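WipB (Legionella pneumophila, PDB 5NNY) is a translocated effector whose phosphatase domain, the part described here, acts as a Ser/Thr phosphatase and which targets the host lysosomal nutrient-sensing machinery. Local coordinates at residues 264-275 / 279-290. Sequence-based numbering, arbitrary orientation.
Sequences MMYRGYAGEHLN and EVVAATVWGREY
Gly-268 O takes three donors: Arg-288 grips it side-on through NE (2.9 Å) and NH2, while Gly-271 N reaches it from within its own helix end. The guanidinium thus ties down the last turn of helix 264-270, with Gly-271 CA over one of its faces and Trp-286 O over the other. Trp-286 lies on the backbone of that turn. Gly-268 CA sits 4.0 Å from the centroid of the five-membered ring of Trp-286, a CH-pi contact over the face, and Tyr-269 CB meets the six-membered ring off-centre. At the indole edge, Met-265 doubles back (chi2 -56°, chi3 -87°) and brings SD into the ring plane, where Trp-286 NE1 donates a weak bond of 3.4 Å.

Beyond the helix, Leu-274 pushes CD1 against Ala-282 and Ala-283, and its CB packs 3.8 Å from Ala-283 CB. Glu-279, at the N-cap position of helix 280-286, extends across to Arg-267: NH1 and NH2 both bind OE1, each at 2.7 Å, with the two planar groups nearly coplanar. Asp-263 shares the arginine, and Ser-276 N binds OE2, so the carboxylate is held at both oxygens, which should restrict its rotation. Leu-274 N donates to Glu-289 O (3.0 Å), and a water accepts from Glu-289 N while donating weakly to Glu-272 O.

The helices run roughly parallel, at 31°, and both end in Schellman motifs, with Gly-271 and Gly-287 at positive phi. Two consecutive helices, joined by the loop that carries Leu-274, pack side by side on the helical periphery of the calcineurin-like phosphoesterase fold, with helix 214-224 against Val-280 and Thr-284.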
loop_
_atom_site.group_PDB
_atom_site.type_symbol
_atom_site.label_atom_id
_atom_site.label_comp_id
_atom_site.label_asym_id
_atom_site.label_seq_id
_atom_site.Cartn_x
_atom_site.Cartn_y
_atom_site.Cartn_z
ATOM N N MET A 264 -2.849 10.009 17.222
ATOM C CA MET A 264 -2.158 8.718 17.258
ATOM C C MET A 264 -1.063 8.659 16.206
ATOM O O MET A 264 -0.010 8.052 16.420
ATOM C CB MET A 264 -3.145 7.576 17.036
ATOM C CG MET A 264 -4.225 7.429 18.065
ATOM S SD MET A 264 -5.340 6.164 17.455
ATOM C CE MET A 264 -6.781 6.359 18.490
ATOM N N MET A 265 -1.297 9.272 15.052
ATOM C CA MET A 265 -0.322 9.175 13.970
ATOM C C MET A 265 0.858 10.115 14.201
ATOM O O MET A 265 2.000 9.791 13.847
ATOM C CB MET A 265 -1.015 9.460 12.623
ATOM C CG MET A 265 -2.184 8.517 12.366
ATOM S SD MET A 265 -1.676 6.783 12.448
ATOM C CE MET A 265 -1.124 6.518 10.764
ATOM N N TYR A 266 0.617 11.280 14.799
ATOM C CA TYR A 266 1.747 12.135 15.163
ATOM C C TYR A 266 2.634 11.436 16.188
ATOM O O TYR A 266 3.865 11.427 16.070
ATOM C CB TYR A 266 1.267 13.469 15.735
ATOM C CG TYR A 266 0.711 14.442 14.712
ATOM C CD1 TYR A 266 1.566 15.114 13.839
ATOM C CD2 TYR A 266 -0.654 14.722 14.651
ATOM C CE1 TYR A 266 1.078 16.016 12.910
ATOM C CE2 TYR A 266 -1.159 15.645 13.713
ATOM C CZ TYR A 266 -0.281 16.276 12.848
ATOM O OH TYR A 266 -0.746 17.181 11.916
ATOM N N ARG A 267 2.022 10.863 17.217
ATOM C CA ARG A 267 2.814 10.173 18.231
ATOM C C ARG A 267 3.436 8.911 17.652
ATOM O O ARG A 267 4.546 8.524 18.037
ATOM C CB ARG A 267 1.949 9.847 19.450
ATOM C CG ARG A 267 1.631 11.081 20.306
ATOM C CD ARG A 267 0.762 10.732 21.501
ATOM N NE ARG A 267 -0.629 10.485 21.136
ATOM C CZ ARG A 267 -1.248 9.313 21.238
ATOM N NH1 ARG A 267 -2.522 9.213 20.887
ATOM N NH2 ARG A 267 -0.607 8.245 21.694
ATOM N N GLY A 268 2.730 8.260 16.726
ATOM C CA GLY A 268 3.324 7.138 16.018
ATOM C C GLY A 268 4.567 7.553 15.259
ATOM O O GLY A 268 5.628 6.941 15.385
ATOM N N TYR A 269 4.459 8.618 14.477
ATOM C CA TYR A 269 5.628 9.103 13.759
ATOM C C TYR A 269 6.756 9.435 14.728
ATOM O O TYR A 269 7.923 9.110 14.471
ATOM C CB TYR A 269 5.275 10.337 12.916
ATOM C CG TYR A 269 6.510 11.079 12.500
ATOM C CD1 TYR A 269 7.370 10.538 11.561
ATOM C CD2 TYR A 269 6.844 12.315 13.083
ATOM C CE1 TYR A 269 8.527 11.203 11.198
ATOM C CE2 TYR A 269 8.001 12.974 12.725
ATOM C CZ TYR A 269 8.832 12.417 11.782
ATOM O OH TYR A 269 9.986 13.054 11.404
ATOM N N ALA A 270 6.422 10.074 15.855
ATOM C CA ALA A 270 7.439 10.541 16.790
ATOM C C ALA A 270 8.169 9.382 17.462
ATOM O O ALA A 270 9.202 9.605 18.099
ATOM C CB ALA A 270 6.807 11.440 17.856
ATOM N N GLY A 271 7.634 8.167 17.350
ATOM C CA GLY A 271 8.277 6.997 17.899
ATOM C C GLY A 271 7.764 6.547 19.244
ATOM O O GLY A 271 8.352 5.630 19.835
ATOM N N GLU A 272 6.676 7.136 19.733
ATOM C CA GLU A 272 6.171 6.902 21.074
ATOM C C GLU A 272 5.465 5.561 21.178
ATOM O O GLU A 272 5.168 4.909 20.178
ATOM C CB GLU A 272 5.197 8.005 21.480
ATOM C CG GLU A 272 5.828 9.356 21.469
ATOM C CD GLU A 272 4.882 10.437 21.890
ATOM O OE1 GLU A 272 3.852 10.131 22.526
ATOM O OE2 GLU A 272 5.181 11.595 21.562
ATOM N N HIS A 273 5.212 5.161 22.424
ATOM C CA HIS A 273 4.323 4.047 22.733
ATOM C C HIS A 273 2.888 4.366 22.333
ATOM O O HIS A 273 2.419 5.500 22.454
ATOM C CB HIS A 273 4.341 3.735 24.229
ATOM C CG HIS A 273 5.695 3.408 24.769
ATOM N ND1 HIS A 273 5.956 3.340 26.120
ATOM C CD2 HIS A 273 6.863 3.127 24.144
ATOM C CE1 HIS A 273 7.228 3.036 26.305
ATOM N NE2 HIS A 273 7.800 2.903 25.122
ATOM N N LEU A 274 2.171 3.337 21.882
ATOM C CA LEU A 274 0.747 3.443 21.570
ATOM C C LEU A 274 0.026 2.312 22.304
ATOM O O LEU A 274 -0.464 1.366 21.686
ATOM C CB LEU A 274 0.511 3.383 20.063
ATOM C CG LEU A 274 1.208 4.514 19.309
ATOM C CD1 LEU A 274 1.106 4.292 17.811
ATOM C CD2 LEU A 274 0.613 5.876 19.696
ATOM N N ASN A 275 -0.036 2.426 23.636
ATOM C CA ASN A 275 -0.452 1.303 24.475
ATOM C C ASN A 275 -1.961 1.189 24.665
ATOM O O ASN A 275 -2.426 0.133 25.106
ATOM C CB ASN A 275 0.220 1.401 25.853
ATOM C CG ASN A 275 1.679 0.999 25.817
ATOM O OD1 ASN A 275 2.062 0.090 25.098
ATOM N ND2 ASN A 275 2.502 1.685 26.591
ATOM N N GLU A 279 -5.682 2.507 20.007
ATOM C CA GLU A 279 -4.549 2.910 19.186
ATOM C C GLU A 279 -3.908 1.739 18.451
ATOM O O GLU A 279 -2.852 1.918 17.828
ATOM C CB GLU A 279 -3.491 3.596 20.060
ATOM C CG GLU A 279 -4.030 4.765 20.881
ATOM C CD GLU A 279 -2.975 5.414 21.789
ATOM O OE1 GLU A 279 -2.818 6.651 21.724
ATOM O OE2 GLU A 279 -2.305 4.689 22.558
ATOM N N VAL A 280 -4.507 0.552 18.514
ATOM C CA VAL A 280 -3.792 -0.659 18.093
ATOM C C VAL A 280 -3.551 -0.665 16.580
ATOM O O VAL A 280 -2.536 -1.182 16.102
ATOM C CB VAL A 280 -4.536 -1.924 18.561
ATOM C CG1 VAL A 280 -5.853 -2.120 17.808
ATOM C CG2 VAL A 280 -3.628 -3.147 18.409
ATOM N N VAL A 281 -4.446 -0.050 15.799
ATOM C CA VAL A 281 -4.176 0.045 14.363
ATOM C C VAL A 281 -2.989 0.975 14.119
ATOM O O VAL A 281 -2.071 0.650 13.366
ATOM C CB VAL A 281 -5.433 0.499 13.589
ATOM C CG1 VAL A 281 -5.104 0.738 12.114
ATOM C CG2 VAL A 281 -6.536 -0.552 13.676
ATOM N N ALA A 282 -2.967 2.134 14.787
ATOM C CA ALA A 282 -1.797 3.001 14.680
ATOM C C ALA A 282 -0.535 2.274 15.146
ATOM O O ALA A 282 0.508 2.327 14.483
ATOM C CB ALA A 282 -2.019 4.290 15.485
ATOM N N ALA A 283 -0.623 1.568 16.272
ATOM C CA ALA A 283 0.532 0.829 16.787
ATOM C C ALA A 283 1.017 -0.215 15.780
ATOM O O ALA A 283 2.221 -0.407 15.596
ATOM C CB ALA A 283 0.159 0.174 18.114
ATOM N N THR A 284 0.094 -0.844 15.060
ATOM C CA THR A 284 0.489 -1.874 14.096
ATOM C C THR A 284 1.159 -1.262 12.862
ATOM O O THR A 284 2.224 -1.715 12.432
ATOM C CB THR A 284 -0.733 -2.713 13.707
ATOM O OG1 THR A 284 -1.217 -3.407 14.858
ATOM C CG2 THR A 284 -0.375 -3.744 12.632
ATOM N N VAL A 285 0.559 -0.232 12.267
ATOM C CA VAL A 285 1.152 0.315 11.048
ATOM C C VAL A 285 2.465 1.029 11.352
ATOM O O VAL A 285 3.345 1.102 10.490
ATOM C CB VAL A 285 0.169 1.238 10.288
ATOM C CG1 VAL A 285 -1.049 0.444 9.810
ATOM C CG2 VAL A 285 -0.245 2.449 11.132
ATOM N N TRP A 286 2.617 1.596 12.562
ATOM C CA TRP A 286 3.884 2.256 12.887
ATOM C C TRP A 286 4.885 1.325 13.567
ATOM O O TRP A 286 6.057 1.696 13.707
ATOM C CB TRP A 286 3.650 3.503 13.769
ATOM C CG TRP A 286 3.090 4.717 12.993
ATOM C CD1 TRP A 286 1.795 5.141 12.955
ATOM C CD2 TRP A 286 3.833 5.611 12.148
ATOM N NE1 TRP A 286 1.683 6.254 12.136
ATOM C CE2 TRP A 286 2.922 6.554 11.628
ATOM C CE3 TRP A 286 5.182 5.706 11.785
ATOM C CZ2 TRP A 286 3.317 7.575 10.778
ATOM C CZ3 TRP A 286 5.565 6.698 10.925
ATOM C CH2 TRP A 286 4.643 7.630 10.438
ATOM N N GLY A 287 4.472 0.128 13.967
ATOM C CA GLY A 287 5.409 -0.796 14.602
ATOM C C GLY A 287 5.829 -0.358 15.989
ATOM O O GLY A 287 6.978 -0.596 16.393
ATOM N N ARG A 288 4.923 0.277 16.735
ATOM C CA ARG A 288 5.223 0.839 18.049
ATOM C C ARG A 288 4.734 -0.065 19.172
ATOM O O ARG A 288 3.898 -0.947 18.970
ATOM C CB ARG A 288 4.579 2.221 18.218
ATOM C CG ARG A 288 4.927 3.203 17.122
ATOM C CD ARG A 288 6.442 3.332 16.983
ATOM N NE ARG A 288 6.776 4.367 16.008
ATOM C CZ ARG A 288 7.938 4.461 15.379
ATOM N NH1 ARG A 288 8.894 3.576 15.619
ATOM N NH2 ARG A 288 8.145 5.440 14.506
ATOM N N GLU A 289 5.221 0.217 20.380
ATOM C CA GLU A 289 4.919 -0.620 21.531
ATOM C C GLU A 289 3.426 -0.673 21.813
ATOM O O GLU A 289 2.754 0.355 21.899
ATOM C CB GLU A 289 5.667 -0.117 22.773
ATOM C CG GLU A 289 5.366 -0.949 24.030
ATOM C CD GLU A 289 6.444 -0.837 25.121
ATOM O OE1 GLU A 289 6.504 -1.738 25.984
ATOM O OE2 GLU A 289 7.234 0.130 25.117
ATOM N N TYR A 290 2.908 -1.889 21.973
ATOM C CA TYR A 290 1.514 -2.111 22.336
ATOM C C TYR A 290 1.520 -3.105 23.501
ATOM O O TYR A 290 1.242 -4.294 23.343
ATOM C CB TYR A 290 0.684 -2.614 21.126
ATOM C CG TYR A 290 -0.777 -2.786 21.453
ATOM C CD1 TYR A 290 -1.609 -1.682 21.560
ATOM C CD2 TYR A 290 -1.315 -4.042 21.709
ATOM C CE1 TYR A 290 -2.932 -1.822 21.892
ATOM C CE2 TYR A 290 -2.639 -4.188 22.041
ATOM C CZ TYR A 290 -3.443 -3.078 22.122
ATOM O OH TYR A 290 -4.766 -3.228 22.446
HETATM O O HOH W 1 7.054 2.642 20.622
#